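Local coordinates for protein gamma-glutamyltransferase 1 Threonine peptidase. MEROPS family T03 (Pseudomonas nitroreducens, PDB 7D9E) that probably transfers the gamma-glutamyl group of donors such as glutathione or glutamine to amines, amino acids or water, as a gamma-glutamyltranspeptidase of the Ntn-hydrolase clan, at residues A56-A59 and T60-L64; T130-G133 and L134-H138. All blocks are in the same frame, centred on the assembly; numbering follows the deposited sequence.

Interaction 1: residues A56-A59 and T60-L64; sequences AAVA and TAFTL
Thr60, Ala61, Phe62 and Thr63 each give their backbone N-H to the carbonyl four residues back, on Ala56, Ala57, Val58 and Ala59, the regular pattern of an alpha-helix. Two of these carbonyls accept twice. Thr60 OG1 donates to Ala56 O at 2.7 Å, and Thr60 N donates to the same oxygen at 2.9 Å. The two donors come from opposite faces of the carbonyl plane. The hydroxyl stands 38° above the carbonyl plane. Thr63 repeats the arrangement three residues later, with OG1 2.9 Å from Ala59 O. In both threonines OG1 sits beside the backbone N (chi1 -62° in Thr60), which turns the hydroxyl back onto the preceding turn. The buried hydroxyls thus find an acceptor within their own helix. On another side, Val58 and Phe62 lie alongside each other, and Val58 CG1 touches the ring at Phe62 CE2, 3.9 Å away. Ala59, Thr60 and Thr63 pack on helix 37-48. Val58, Phe62 and Thr63 meet helix 146-159, while Val58, Ala61 and Phe62 reach helix 130-141. Ala57 and Thr60 touch Phe4 of the other chain, so helix 53-67 is enclosed by helices and the partner subunit.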
# COMPACT_ATOMS: atom_id res chain seq x y z
N ALA A 56 -11.78 -4.83 -14.80
CA ALA A 56 -12.00 -3.49 -14.28
C ALA A 56 -10.78 -2.99 -13.53
O ALA A 56 -10.42 -1.81 -13.62
CB ALA A 56 -13.23 -3.49 -13.38
N ALA A 57 -10.12 -3.89 -12.79
CA ALA A 57 -8.93 -3.50 -12.05
C ALA A 57 -7.79 -3.08 -12.97
O ALA A 57 -7.07 -2.12 -12.68
CB ALA A 57 -8.49 -4.63 -11.13
N VAL A 58 -7.61 -3.79 -14.09
CA VAL A 58 -6.58 -3.41 -15.05
C VAL A 58 -6.85 -2.02 -15.60
O VAL A 58 -5.98 -1.14 -15.61
CB VAL A 58 -6.50 -4.46 -16.17
CG1 VAL A 58 -5.57 -3.97 -17.27
CG2 VAL A 58 -6.04 -5.78 -15.59
N ALA A 59 -8.08 -1.78 -16.06
CA ALA A 59 -8.40 -0.47 -16.62
C ALA A 59 -8.22 0.61 -15.56
O ALA A 59 -7.70 1.70 -15.86
CB ALA A 59 -9.82 -0.49 -17.19
N THR A 60 -8.62 0.33 -14.32
CA THR A 60 -8.52 1.32 -13.24
C THR A 60 -7.07 1.62 -12.89
O THR A 60 -6.69 2.79 -12.72
CB THR A 60 -9.28 0.78 -12.03
OG1 THR A 60 -10.67 0.61 -12.36
CG2 THR A 60 -9.16 1.75 -10.84
N ALA A 61 -6.24 0.59 -12.80
CA ALA A 61 -4.84 0.80 -12.45
C ALA A 61 -4.12 1.63 -13.50
O ALA A 61 -3.31 2.49 -13.16
CB ALA A 61 -4.14 -0.54 -12.27
N PHE A 62 -4.40 1.39 -14.79
CA PHE A 62 -3.76 2.25 -15.79
C PHE A 62 -4.35 3.66 -15.75
O PHE A 62 -3.62 4.64 -15.96
CB PHE A 62 -3.85 1.64 -17.18
CG PHE A 62 -2.86 0.53 -17.42
CD1 PHE A 62 -1.50 0.79 -17.47
CD2 PHE A 62 -3.30 -0.77 -17.61
CE1 PHE A 62 -0.58 -0.25 -17.73
CE2 PHE A 62 -2.39 -1.81 -17.86
CZ PHE A 62 -1.04 -1.54 -17.89
N THR A 63 -5.65 3.79 -15.45
CA THR A 63 -6.25 5.12 -15.35
C THR A 63 -5.58 5.94 -14.26
O THR A 63 -5.20 7.10 -14.48
CB THR A 63 -7.75 5.02 -15.10
OG1 THR A 63 -8.39 4.52 -16.28
CG2 THR A 63 -8.35 6.39 -14.82
N LEU A 64 -5.40 5.34 -13.07
CA LEU A 64 -4.78 6.07 -11.97
C LEU A 64 -3.30 6.35 -12.21
O LEU A 64 -2.76 7.30 -11.62
CB LEU A 64 -5.00 5.30 -10.67
CG LEU A 64 -6.45 5.12 -10.26
CD1 LEU A 64 -6.60 4.12 -9.09
CD2 LEU A 64 -7.08 6.45 -9.89

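Interaction 2: residues T130-G133 and L134-H138; sequences TVMG and LWEAH
Leu134 gives its backbone N-H to Thr130 O, 2.9 Å from Leu134 N, in the first turn of helix 130-141. The bond is nearly straight, at 175° at the hydrogen. Trp135, Glu136 and Ala137 continue the series to the carbonyls of Val131, Met132 and Gly133. Gly133 brings no side chain, but its carbonyl takes part like the others.

The apolar contact is one turn long. Thr130 and Leu134 run side by side, and Thr130 CG2 meets Leu134 CD1 at 3.7 Å. With OG1 of Thr130 beside the backbone N (chi1 -64°), CG2 lies anti to that N, beside the carbonyl carbon and against the leucine. Leu134 CG also comes within 3.3 Å of Thr130 O. The threonine hydroxyl has another task: OG1 is hydrogen-bonded to Asn73 OD1.

Met132 and Glu136 form a looser pair on the partly exposed side. Both chains bend and point the same way, and Met132 SD stands 4.1 Å from Glu136 OE2, a van der Waals approach. Glu136 CG rests 3.3 Å from Met132 O. Trp135 CB touches Val131 O at 3.4 Å, while its ring leads away and meets Trp146 edge-to-face.

This is i to i+4 packing in the first turns of an alpha-helix that is mostly buried here, with Met132, Trp135 and Glu136 partly exposed. The Thr130 side chain is about 11 Å from the bound DON, too far to touch it, so Thr130 belongs to the packing round the ligand site rather than to the site itself.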
# COMPACT_ATOMS: atom_id res chain seq x y z
N THR A 130 4.69 -2.88 -11.97
CA THR A 130 3.26 -2.71 -12.20
C THR A 130 2.79 -3.26 -13.55
O THR A 130 1.79 -3.99 -13.61
CB THR A 130 2.88 -1.26 -12.01
OG1 THR A 130 3.13 -0.93 -10.65
CG2 THR A 130 1.42 -1.05 -12.33
N VAL A 131 3.47 -2.92 -14.64
CA VAL A 131 3.01 -3.40 -15.94
C VAL A 131 2.99 -4.93 -15.99
O VAL A 131 2.05 -5.54 -16.50
CB VAL A 131 3.81 -2.78 -17.09
CG1 VAL A 131 3.38 -3.39 -18.43
CG2 VAL A 131 3.59 -1.27 -17.12
N MET A 132 4.04 -5.56 -15.45
CA MET A 132 4.04 -7.02 -15.39
C MET A 132 2.93 -7.58 -14.54
O MET A 132 2.29 -8.58 -14.91
CB MET A 132 5.42 -7.54 -14.98
CG MET A 132 5.46 -9.05 -15.08
SD MET A 132 5.63 -9.60 -16.72
CE MET A 132 7.44 -9.16 -17.04
N GLY A 133 2.70 -6.98 -13.37
CA GLY A 133 1.63 -7.43 -12.49
C GLY A 133 0.27 -7.39 -13.15
O GLY A 133 -0.46 -8.38 -13.16
N LEU A 134 -0.07 -6.24 -13.74
CA LEU A 134 -1.38 -6.10 -14.38
C LEU A 134 -1.52 -7.08 -15.54
O LEU A 134 -2.59 -7.68 -15.73
CB LEU A 134 -1.56 -4.66 -14.85
CG LEU A 134 -1.49 -3.61 -13.73
CD1 LEU A 134 -1.53 -2.21 -14.31
CD2 LEU A 134 -2.61 -3.83 -12.74
N TRP A 135 -0.44 -7.28 -16.30
CA TRP A 135 -0.46 -8.27 -17.37
C TRP A 135 -0.73 -9.68 -16.83
O TRP A 135 -1.59 -10.41 -17.35
CB TRP A 135 0.89 -8.26 -18.09
CG TRP A 135 0.96 -9.31 -19.16
CD1 TRP A 135 1.63 -10.49 -19.10
CD2 TRP A 135 0.31 -9.27 -20.44
NE1 TRP A 135 1.45 -11.19 -20.27
CE2 TRP A 135 0.64 -10.46 -21.11
CE3 TRP A 135 -0.51 -8.34 -21.08
CZ2 TRP A 135 0.18 -10.75 -22.39
CZ3 TRP A 135 -0.97 -8.63 -22.35
CH2 TRP A 135 -0.62 -9.82 -22.99
N GLU A 136 0.03 -10.09 -15.82
CA GLU A 136 -0.14 -11.43 -15.27
C GLU A 136 -1.55 -11.64 -14.74
O GLU A 136 -2.15 -12.70 -14.95
CB GLU A 136 0.90 -11.72 -14.19
CG GLU A 136 2.33 -11.89 -14.69
CD GLU A 136 2.50 -13.02 -15.70
OE1 GLU A 136 1.57 -13.83 -15.89
OE2 GLU A 136 3.59 -13.08 -16.32
N ALA A 137 -2.11 -10.65 -14.04
CA ALA A 137 -3.47 -10.80 -13.53
C ALA A 137 -4.46 -10.93 -14.67
O ALA A 137 -5.34 -11.80 -14.64
CB ALA A 137 -3.83 -9.60 -12.65
N HIS A 138 -4.34 -10.08 -15.69
CA HIS A 138 -5.26 -10.15 -16.82
C HIS A 138 -5.12 -11.46 -17.60
O HIS A 138 -6.13 -12.06 -18.01
CB HIS A 138 -5.04 -8.96 -17.74
CG HIS A 138 -6.07 -8.88 -18.82
ND1 HIS A 138 -5.83 -9.25 -20.13
CD2 HIS A 138 -7.38 -8.53 -18.77
CE1 HIS A 138 -6.93 -9.11 -20.84
NE2 HIS A 138 -7.88 -8.66 -20.04

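From the N terminus, helix 53-67 comes first and carries interaction 1. The strands 77-84 and 87-93 follow, and helix 130-141 then carries interaction 2. Each contact lies within one helix, so neither closes a loop. They follow in series, without nesting or crossing. In space their centres are about 11 Å apart and the two helices touch. Leu134 is the main link: its CD2 packs 3.7 Å from Ala61 CB, and its CD1 lies 3.7 Å from Phe62 CE2. Val58 CG2 extends the packing to His138 CB. The packing joins helix 53-67 to helix 130-141, whose Ala137 touches strand 87-93. Tyr18 of the other chain packs on both Leu64 and Thr130.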